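Local structure of BlEst2 (Bacillus licheniformis, 6WPX) at residues Val316-Asn321 against Phe353-Ala358; Lys199-Thr204 against Tyr243-Asp248; Leu153-Tyr158 against Ser178-Phe183. The protein probably hydrolyses ester bonds as an esterase or lipase of the alpha/beta-hydrolase type, its C-terminal domain having an autoinhibitory effect. All blocks are in the same frame, centred on the assembly; numbering follows the deposited sequence.

In the fold
Contact 3, between 153-158 and 178-183, lies near the middle of the chain, its centre about 20 Å from that of contact 1 and about 24 Å from that of contact 2. Contacts 1 and 2 lie on opposite sides of the chain's centre, their centres about 36 Å apart. Contact 2 pairs the last two strands of the parallel part of the hydrolase sheet, whereas contact 1 belongs to an antiparallel sheet formed later in the chain. Helix 218-224 relates all three: it lies in the crossover that joins the strands of contact 2, and its Phe219 touches both Leu156 of contact 3 and Leu319 and Val354 of contact 1.

Contact 1 of 3, residues Val316-Asn321 against Phe353-Ala358; sequences VHWLSN and FVHSAA
ND1 of His317 and OG of Ser356 are 2.8 Å apart in a hydrogen bond that either could donate, the hydroxyl lying near the imidazole plane at the ring's edge. The other ring nitrogen, NE2, is bonded to the hydroxyl of Thr315, so partners at two points fix the ring's rotation. Ser356 contributes through its torsion: OG stands anti to the carbonyl carbon (chi1 -58°), which turns it to the imidazole. On the same face Leu319 and Val354 lie side by side and point the same way, Leu319 CG 3.7 Å from Val354 CG2. That methyl also reaches the edge of the His317 ring, and Phe219 of helix 218-224 packs against all three side chains.

The two strands run antiparallel within a five-stranded sheet, in which 313-320 lies between 353-360 and 377-386. Val316 with Ala357, Trp318 with His355 and Ser320 with Phe353 are hydrogen-bonded pairs; His317-Ser356 and Leu319-Val354 are non-hydrogen-bonded ones. Trp318 O accepts from His355 N at 3.0 Å. The same oxygen meets His355 CD2 at 3.4 Å, in the plane of the imidazole.

On this second face the Trp318 indole slants past the His355 ring, CD1 to CD2 4.3 Å, and stacks on Phe379; Ile369 of the facing four-stranded sheet touches Trp318 and Val316. Trp318 NE1 and Ser320 OG share OE1 of Glu377. At the strand end the edge of the Phe353 ring meets the backbone of Asn321, CD1 lying 3.7 Å from its O.

Contact 2 of 3, residues Lys199-Thr204 against Tyr243-Asp248; sequences KTKYFT and YATNLD
Lys201 reaches across to Thr245 with its NZ 2.6 Å from the threonine OG1, the two side chains crossing at about a right angle. The lysine chain bends at chi2 (67°) and again at chi4, bringing the same amine back to Tyr202 O, 2.9 Å away, and over one face of the Phe203 ring. Tyr202 O therefore accepts twice, from Lys201 NZ and Thr245 N on opposite faces of its carbonyl plane. An alanine in place of Lys201 takes away the amine shared by Thr245 OG1 and Tyr202 O, and would probably leave the side chain of Thr245 freer to turn.

Packing is close along the parallel pairing. Phe203 CD2 lies 3.5 Å from Thr245 CB, the two side chains side by side. On the other face of the sheet Thr204 OG1 donates to Asn246 OD1 at 2.7 Å, in the amide plane and on a lone pair. Strands 201-205 and 245-246, the latter outermost, are joined through helix 218-224 in a beta-alpha-beta crossover of the alpha/beta-hydrolase sheet.

Toward Tyr243 the pairing slackens. No direct backbone bond joins Tyr202 N to Tyr243 O; a water bridges them, 3.2 Å from that N and 2.9 Å from that O. The rings form an offset edge-to-face pair, the edge of Tyr243 toward the face of Tyr202, planes at 67° and centroids 5.8 Å apart, while Tyr243 OH bonds to Asp192 and Gln126.

Both threonine hydroxyls are relays: Thr245 OG1 takes from Lys201 and gives to Asn276 O, Thr204 OG1 takes from Arg240 and gives to Asn246, so each proton is directed at its acceptor.

Contact 3 of 3, residues Leu153-Tyr158 against Ser178-Phe183; sequences LADLAY and SLQTGF
The carboxylate of Asp155 forks onto Thr181, the two side chains crossing at about a right angle. OD1 accepts the backbone N of Thr181 at 2.8 Å, and OD2 accepts its OG1 at a short 2.5 Å. Both oxygens use their syn lone pairs, so the two donors sit in the mouth of the carboxylate and hold it against turning about chi2. Thr181 OG1 stands between its backbone N and carbonyl carbon (chi1 60°), from where hydroxyl and amide N-H can both meet the carboxylate.

Gln180 and Tyr158 oppose each other quite differently. Their side chains also cross at nearly a right angle, but the flat groups stack: the amide plane is only 24° from that of the ring, with NE2 4.0 Å above one face, displaced toward the rim. OE1 comes to 3.3 Å from Tyr158 CB, and NE2 is bonded to Tyr177 O, which helps to keep the amide in place. Ala154 CB packs against Leu179 CB, 3.9 Å away.

Gln180 occupies the N-cap position of helix 181-191, so Asp155, from helix 152-157, serves an N-H at the very start of the next helix. Strand 462-473 closes over this corner, Ser470 OG bonding to Gly182 N, and Tyr416 sets its ring edge-to-face with Tyr158; such contacts with the C-terminal part are consistent with its autoinhibitory role.

Two donors and the positive end of a helix face the buried carboxylate, which would probably favour its ionised form and offset the cost of enclosing a charge between the two helices.

Contact 1 of 3, residues Val316-Asn321 against Phe353-Ala358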
loop_
_atom_site.group_PDB
_atom_site.type_symbol
_atom_site.label_atom_id
_atom_site.label_comp_id
_atom_site.label_asym_id
_atom_site.label_seq_id
_atom_site.Cartn_x
_atom_site.Cartn_y
_atom_site.Cartn_z
ATOM N N VAL A 316 0.269 4.328 -18.301
ATOM C CA VAL A 316 0.615 3.009 -18.836
ATOM C C VAL A 316 1.906 2.577 -18.175
ATOM O O VAL A 316 2.896 3.299 -18.215
ATOM C CB VAL A 316 0.726 3.068 -20.390
ATOM C CG1 VAL A 316 0.975 1.687 -20.994
ATOM C CG2 VAL A 316 -0.508 3.701 -21.017
ATOM N N HIS A 317 1.870 1.424 -17.518
ATOM C CA HIS A 317 3.001 0.932 -16.755
ATOM C C HIS A 317 3.358 -0.485 -17.098
ATOM O O HIS A 317 2.490 -1.356 -17.078
ATOM C CB HIS A 317 2.696 1.016 -15.240
ATOM C CG HIS A 317 2.115 2.324 -14.849
ATOM N ND1 HIS A 317 2.921 3.387 -14.494
ATOM C CD2 HIS A 317 0.827 2.723 -14.829
ATOM C CE1 HIS A 317 2.103 4.401 -14.282
ATOM N NE2 HIS A 317 0.836 4.049 -14.463
ATOM N N TRP A 318 4.647 -0.726 -17.341
ATOM C CA TRP A 318 5.138 -2.082 -17.543
ATOM C C TRP A 318 6.124 -2.342 -16.398
ATOM O O TRP A 318 7.237 -1.823 -16.405
ATOM C CB TRP A 318 5.790 -2.262 -18.922
ATOM C CG TRP A 318 6.190 -3.683 -19.217
ATOM C CD1 TRP A 318 7.355 -4.301 -18.859
ATOM C CD2 TRP A 318 5.416 -4.662 -19.930
ATOM N NE1 TRP A 318 7.362 -5.602 -19.318
ATOM C CE2 TRP A 318 6.173 -5.855 -19.961
ATOM C CE3 TRP A 318 4.127 -4.659 -20.507
ATOM C CZ2 TRP A 318 5.719 -7.013 -20.607
ATOM C CZ3 TRP A 318 3.661 -5.824 -21.110
ATOM C CH2 TRP A 318 4.466 -6.973 -21.185
ATOM N N LEU A 319 5.686 -3.093 -15.386
ATOM C CA LEU A 319 6.546 -3.453 -14.244
ATOM C C LEU A 319 7.281 -4.700 -14.607
ATOM O O LEU A 319 6.684 -5.611 -15.169
ATOM C CB LEU A 319 5.739 -3.689 -12.960
ATOM C CG LEU A 319 5.117 -2.457 -12.286
ATOM C CD1 LEU A 319 3.800 -2.054 -12.973
ATOM C CD2 LEU A 319 4.891 -2.736 -10.824
ATOM N N SER A 320 8.589 -4.731 -14.329
ATOM C CA SER A 320 9.458 -5.859 -14.667
ATOM C C SER A 320 10.519 -6.063 -13.579
ATOM O O SER A 320 10.752 -5.170 -12.772
ATOM C CB SER A 320 10.154 -5.589 -15.999
ATOM O OG SER A 320 11.026 -6.654 -16.367
ATOM N N ASN A 321 11.167 -7.226 -13.575
ATOM C CA ASN A 321 12.252 -7.494 -12.642
ATOM C C ASN A 321 13.562 -6.901 -13.188
ATOM O O ASN A 321 14.562 -6.861 -12.471
ATOM C CB ASN A 321 12.385 -8.993 -12.352
ATOM C CG ASN A 321 12.564 -9.831 -13.574
ATOM O OD1 ASN A 321 11.697 -9.890 -14.443
ATOM N ND2 ASN A 321 13.656 -10.576 -13.611
ATOM N N PHE A 353 11.399 -2.804 -11.408
ATOM C CA PHE A 353 11.457 -1.628 -12.264
ATOM C C PHE A 353 10.119 -1.408 -12.907
ATOM O O PHE A 353 9.339 -2.346 -13.058
ATOM C CB PHE A 353 12.558 -1.783 -13.342
ATOM C CG PHE A 353 13.928 -1.923 -12.719
ATOM C CD1 PHE A 353 14.425 -3.174 -12.371
ATOM C CD2 PHE A 353 14.680 -0.802 -12.392
ATOM C CE1 PHE A 353 15.677 -3.302 -11.754
ATOM C CE2 PHE A 353 15.934 -0.934 -11.777
ATOM C CZ PHE A 353 16.430 -2.183 -11.480
ATOM N N VAL A 354 9.872 -0.176 -13.293
ATOM C CA VAL A 354 8.641 0.204 -13.963
ATOM C C VAL A 354 8.946 1.199 -15.060
ATOM O O VAL A 354 9.668 2.171 -14.847
ATOM C CB VAL A 354 7.485 0.658 -12.995
ATOM C CG1 VAL A 354 7.814 1.949 -12.224
ATOM C CG2 VAL A 354 6.145 0.772 -13.723
ATOM N N HIS A 355 8.428 0.913 -16.243
ATOM C CA HIS A 355 8.476 1.808 -17.387
ATOM C C HIS A 355 7.109 2.457 -17.402
ATOM O O HIS A 355 6.093 1.744 -17.441
ATOM C CB HIS A 355 8.682 1.040 -18.693
ATOM C CG HIS A 355 9.892 0.172 -18.714
ATOM N ND1 HIS A 355 11.040 0.564 -19.371
ATOM C CD2 HIS A 355 10.080 -1.063 -18.197
ATOM C CE1 HIS A 355 11.892 -0.441 -19.239
ATOM N NE2 HIS A 355 11.365 -1.438 -18.526
ATOM N N SER A 356 7.061 3.788 -17.339
ATOM C CA SER A 356 5.781 4.474 -17.318
ATOM C C SER A 356 5.632 5.519 -18.381
ATOM O O SER A 356 6.612 6.102 -18.859
ATOM C CB SER A 356 5.519 5.118 -15.965
ATOM O OG SER A 356 5.544 4.144 -14.940
ATOM N N ALA A 357 4.366 5.775 -18.729
ATOM C CA ALA A 357 3.985 6.811 -19.683
ATOM C C ALA A 357 2.614 7.334 -19.285
ATOM O O ALA A 357 1.840 6.634 -18.629
ATOM C CB ALA A 357 3.946 6.263 -21.110
ATOM N N ALA A 358 2.347 8.578 -19.643
ATOM C CA ALA A 358 1.071 9.232 -19.415
ATOM C C ALA A 358 0.676 9.866 -20.744
ATOM O O ALA A 358 1.468 10.605 -21.349
ATOM C CB ALA A 358 1.185 10.278 -18.314
#

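Contact 2 of 3, residues Lys199-Thr204 against Tyr243-Asp248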
loop_
_atom_site.group_PDB
_atom_site.type_symbol
_atom_site.label_atom_id
_atom_site.label_comp_id
_atom_site.label_asym_id
_atom_site.label_seq_id
_atom_site.Cartn_x
_atom_site.Cartn_y
_atom_site.Cartn_z
ATOM N N LYS A 199 -6.107 2.749 26.303
ATOM C CA LYS A 199 -5.025 3.094 27.253
ATOM C C LYS A 199 -3.908 3.938 26.634
ATOM O O LYS A 199 -2.978 4.269 27.361
ATOM C CB LYS A 199 -4.475 1.814 27.872
ATOM C CG LYS A 199 -5.492 1.064 28.712
ATOM C CD LYS A 199 -4.901 -0.089 29.439
ATOM C CE LYS A 199 -5.934 -1.112 29.849
ATOM N NZ LYS A 199 -5.287 -2.309 30.414
ATOM N N THR A 200 -3.977 4.204 25.332
ATOM C CA THR A 200 -2.919 4.992 24.660
ATOM C C THR A 200 -3.517 5.963 23.641
ATOM O O THR A 200 -4.461 5.622 22.969
ATOM C CB THR A 200 -1.841 4.132 23.992
ATOM O OG1 THR A 200 -1.585 2.910 24.671
ATOM C CG2 THR A 200 -0.565 4.896 23.749
ATOM N N LYS A 201 -2.945 7.154 23.590
ATOM C CA LYS A 201 -3.382 8.165 22.621
ATOM C C LYS A 201 -2.610 7.939 21.322
ATOM O O LYS A 201 -1.440 7.740 21.348
ATOM C CB LYS A 201 -3.119 9.575 23.142
ATOM C CG LYS A 201 -3.665 10.652 22.227
ATOM C CD LYS A 201 -5.179 10.669 22.164
ATOM C CE LYS A 201 -5.751 11.511 21.035
ATOM N NZ LYS A 201 -4.730 11.945 20.069
ATOM N N TYR A 202 -3.322 8.039 20.229
ATOM C CA TYR A 202 -2.824 7.889 18.854
ATOM C C TYR A 202 -2.956 9.153 18.052
ATOM O O TYR A 202 -3.955 9.871 18.163
ATOM C CB TYR A 202 -3.561 6.760 18.111
ATOM C CG TYR A 202 -3.240 5.399 18.667
ATOM C CD1 TYR A 202 -2.150 4.675 18.198
ATOM C CD2 TYR A 202 -4.000 4.846 19.694
ATOM C CE1 TYR A 202 -1.804 3.450 18.761
ATOM C CE2 TYR A 202 -3.680 3.613 20.248
ATOM C CZ TYR A 202 -2.586 2.913 19.773
ATOM O OH TYR A 202 -2.276 1.696 20.312
ATOM N N PHE A 203 -1.938 9.398 17.218
ATOM C CA PHE A 203 -1.859 10.506 16.266
ATOM C C PHE A 203 -1.434 9.925 14.948
ATOM O O PHE A 203 -0.535 9.081 14.902
ATOM C CB PHE A 203 -0.815 11.541 16.688
ATOM C CG PHE A 203 -1.148 12.311 17.932
ATOM C CD1 PHE A 203 -0.883 11.783 19.186
ATOM C CD2 PHE A 203 -1.715 13.582 17.851
ATOM C CE1 PHE A 203 -1.182 12.512 20.344
ATOM C CE2 PHE A 203 -2.001 14.310 19.005
ATOM C CZ PHE A 203 -1.736 13.769 20.243
ATOM N N THR A 204 -2.033 10.397 13.872
ATOM C CA THR A 204 -1.622 9.919 12.548
ATOM C C THR A 204 -1.259 11.079 11.681
ATOM O O THR A 204 -1.905 12.126 11.729
ATOM C CB THR A 204 -2.683 9.038 11.856
ATOM O OG1 THR A 204 -3.770 9.853 11.447
ATOM C CG2 THR A 204 -3.168 7.853 12.722
ATOM N N TYR A 243 -10.256 6.588 16.237
ATOM C CA TYR A 243 -10.186 7.239 17.554
ATOM C C TYR A 243 -8.932 8.104 17.667
ATOM O O TYR A 243 -8.647 8.614 18.747
ATOM C CB TYR A 243 -10.126 6.152 18.645
ATOM C CG TYR A 243 -9.290 4.966 18.204
ATOM C CD1 TYR A 243 -7.897 5.000 18.279
ATOM C CD2 TYR A 243 -9.887 3.836 17.651
ATOM C CE1 TYR A 243 -7.124 3.943 17.809
ATOM C CE2 TYR A 243 -9.123 2.775 17.180
ATOM C CZ TYR A 243 -7.742 2.839 17.255
ATOM O OH TYR A 243 -6.981 1.797 16.827
ATOM N N ALA A 244 -8.135 8.200 16.594
ATOM C CA ALA A 244 -6.897 8.967 16.673
ATOM C C ALA A 244 -7.105 10.443 16.362
ATOM O O ALA A 244 -8.135 10.834 15.797
ATOM C CB ALA A 244 -5.880 8.393 15.691
ATOM N N THR A 245 -6.102 11.263 16.711
ATOM C CA THR A 245 -6.043 12.638 16.257
ATOM C C THR A 245 -5.433 12.453 14.875
ATOM O O THR A 245 -4.273 12.062 14.738
ATOM C CB THR A 245 -5.175 13.515 17.142
ATOM O OG1 THR A 245 -5.808 13.641 18.408
ATOM C CG2 THR A 245 -4.968 14.904 16.536
ATOM N N ASN A 246 -6.259 12.610 13.853
ATOM C CA ASN A 246 -5.822 12.396 12.484
ATOM C C ASN A 246 -5.446 13.746 11.910
ATOM O O ASN A 246 -6.317 14.537 11.529
ATOM C CB ASN A 246 -6.936 11.700 11.701
ATOM C CG ASN A 246 -7.188 10.314 12.213
ATOM O OD1 ASN A 246 -6.298 9.457 12.205
ATOM N ND2 ASN A 246 -8.412 10.045 12.630
ATOM N N LEU A 247 -4.144 14.043 11.914
ATOM C CA LEU A 247 -3.675 15.338 11.448
ATOM C C LEU A 247 -3.859 15.513 9.941
ATOM O O LEU A 247 -3.511 14.622 9.157
ATOM C CB LEU A 247 -2.205 15.567 11.852
ATOM C CG LEU A 247 -1.678 16.975 11.621
ATOM C CD1 LEU A 247 -2.391 17.978 12.544
ATOM C CD2 LEU A 247 -0.136 17.020 11.734
ATOM N N ASP A 248 -4.397 16.667 9.555
ATOM C CA ASP A 248 -4.605 17.075 8.171
ATOM C C ASP A 248 -3.376 16.712 7.350
ATOM O O ASP A 248 -2.225 16.894 7.776
ATOM C CB ASP A 248 -4.890 18.588 8.083
ATOM C CG ASP A 248 -5.331 19.077 6.710
ATOM O OD1 ASP A 248 -6.023 18.319 5.999
ATOM O OD2 ASP A 248 -5.025 20.233 6.370
HETATM O O HOH W 1 -6.481 7.783 20.469
#

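Contact 3 of 3, residues Leu153-Tyr158 against Ser178-Phe183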
loop_
_atom_site.group_PDB
_atom_site.type_symbol
_atom_site.label_atom_id
_atom_site.label_comp_id
_atom_site.label_asym_id
_atom_site.label_seq_id
_atom_site.Cartn_x
_atom_site.Cartn_y
_atom_site.Cartn_z
ATOM N N LEU A 153 -1.644 -1.646 -2.860
ATOM C CA LEU A 153 -0.468 -2.115 -3.594
ATOM C C LEU A 153 -0.093 -3.521 -3.114
ATOM O O LEU A 153 0.323 -4.347 -3.925
ATOM C CB LEU A 153 0.685 -1.131 -3.439
ATOM C CG LEU A 153 0.503 0.182 -4.228
ATOM C CD1 LEU A 153 1.545 1.220 -3.787
ATOM C CD2 LEU A 153 0.594 -0.084 -5.762
ATOM N N ALA A 154 -0.277 -3.808 -1.794
ATOM C CA ALA A 154 -0.066 -5.162 -1.292
ATOM C C ALA A 154 -1.157 -6.067 -1.882
ATOM O O ALA A 154 -0.844 -7.183 -2.262
ATOM C CB ALA A 154 -0.096 -5.198 0.237
ATOM N N ASP A 155 -2.421 -5.564 -2.013
ATOM C CA ASP A 155 -3.513 -6.334 -2.621
ATOM C C ASP A 155 -3.135 -6.689 -4.038
ATOM O O ASP A 155 -3.361 -7.821 -4.466
ATOM C CB ASP A 155 -4.821 -5.545 -2.657
ATOM C CG ASP A 155 -5.370 -5.244 -1.295
ATOM O OD1 ASP A 155 -4.850 -5.805 -0.311
ATOM O OD2 ASP A 155 -6.353 -4.486 -1.210
ATOM N N LEU A 156 -2.548 -5.715 -4.754
ATOM C CA LEU A 156 -2.070 -5.889 -6.121
ATOM C C LEU A 156 -0.984 -6.954 -6.192
ATOM O O LEU A 156 -1.093 -7.855 -7.028
ATOM C CB LEU A 156 -1.584 -4.550 -6.736
ATOM C CG LEU A 156 -0.942 -4.626 -8.124
ATOM C CD1 LEU A 156 -1.955 -5.076 -9.203
ATOM C CD2 LEU A 156 -0.315 -3.270 -8.511
ATOM N N ALA A 157 0.043 -6.869 -5.318
ATOM C CA ALA A 157 1.163 -7.819 -5.259
ATOM C C ALA A 157 0.709 -9.279 -5.059
ATOM O O ALA A 157 1.378 -10.198 -5.521
ATOM C CB ALA A 157 2.105 -7.441 -4.130
ATOM N N TYR A 158 -0.370 -9.484 -4.302
ATOM C CA TYR A 158 -0.905 -10.804 -3.996
ATOM C C TYR A 158 -1.981 -11.275 -4.985
ATOM O O TYR A 158 -2.541 -12.355 -4.816
ATOM C CB TYR A 158 -1.417 -10.830 -2.550
ATOM C CG TYR A 158 -0.280 -11.072 -1.597
ATOM C CD1 TYR A 158 0.573 -10.033 -1.223
ATOM C CD2 TYR A 158 0.021 -12.361 -1.149
ATOM C CE1 TYR A 158 1.677 -10.263 -0.405
ATOM C CE2 TYR A 158 1.135 -12.603 -0.341
ATOM C CZ TYR A 158 1.952 -11.547 0.033
ATOM O OH TYR A 158 3.028 -11.770 0.842
ATOM N N SER A 178 0.641 -9.328 5.452
ATOM C CA SER A 178 -0.120 -8.721 6.549
ATOM C C SER A 178 -0.635 -7.326 6.196
ATOM O O SER A 178 -1.488 -6.813 6.905
ATOM C CB SER A 178 0.690 -8.685 7.842
ATOM O OG SER A 178 1.710 -7.698 7.822
ATOM N N LEU A 179 -0.129 -6.726 5.104
ATOM C CA LEU A 179 -0.531 -5.400 4.632
ATOM C C LEU A 179 -1.738 -5.411 3.677
ATOM O O LEU A 179 -2.255 -4.340 3.351
ATOM C CB LEU A 179 0.659 -4.662 4.002
ATOM C CG LEU A 179 1.803 -4.294 4.978
ATOM C CD1 LEU A 179 2.966 -3.721 4.224
ATOM C CD2 LEU A 179 1.327 -3.308 6.031
ATOM N N GLN A 180 -2.195 -6.600 3.236
ATOM C CA GLN A 180 -3.387 -6.688 2.374
ATOM C C GLN A 180 -4.574 -6.052 3.113
ATOM O O GLN A 180 -4.677 -6.181 4.340
ATOM C CB GLN A 180 -3.717 -8.142 2.032
ATOM C CG GLN A 180 -2.679 -8.762 1.117
ATOM C CD GLN A 180 -2.897 -10.233 0.948
ATOM O OE1 GLN A 180 -3.524 -10.696 -0.020
ATOM N NE2 GLN A 180 -2.356 -11.016 1.877
ATOM N N THR A 181 -5.437 -5.342 2.385
ATOM C CA THR A 181 -6.558 -4.617 3.005
ATOM C C THR A 181 -7.553 -5.554 3.686
ATOM O O THR A 181 -8.158 -5.173 4.683
ATOM C CB THR A 181 -7.245 -3.665 2.019
ATOM O OG1 THR A 181 -7.747 -4.417 0.922
ATOM C CG2 THR A 181 -6.329 -2.572 1.530
ATOM N N GLY A 182 -7.714 -6.763 3.154
ATOM C CA GLY A 182 -8.612 -7.743 3.763
ATOM C C GLY A 182 -8.084 -8.164 5.122
ATOM O O GLY A 182 -8.840 -8.241 6.089
ATOM N N PHE A 183 -6.766 -8.441 5.193
ATOM C CA PHE A 183 -6.065 -8.846 6.424
ATOM C C PHE A 183 -6.096 -7.684 7.420
ATOM O O PHE A 183 -6.374 -7.895 8.595
ATOM C CB PHE A 183 -4.597 -9.186 6.095
ATOM C CG PHE A 183 -3.865 -9.936 7.180
ATOM C CD1 PHE A 183 -3.274 -9.258 8.241
ATOM C CD2 PHE A 183 -3.778 -11.329 7.154
ATOM C CE1 PHE A 183 -2.590 -9.956 9.245
ATOM C CE2 PHE A 183 -3.082 -12.023 8.152
ATOM C CZ PHE A 183 -2.479 -11.324 9.183
#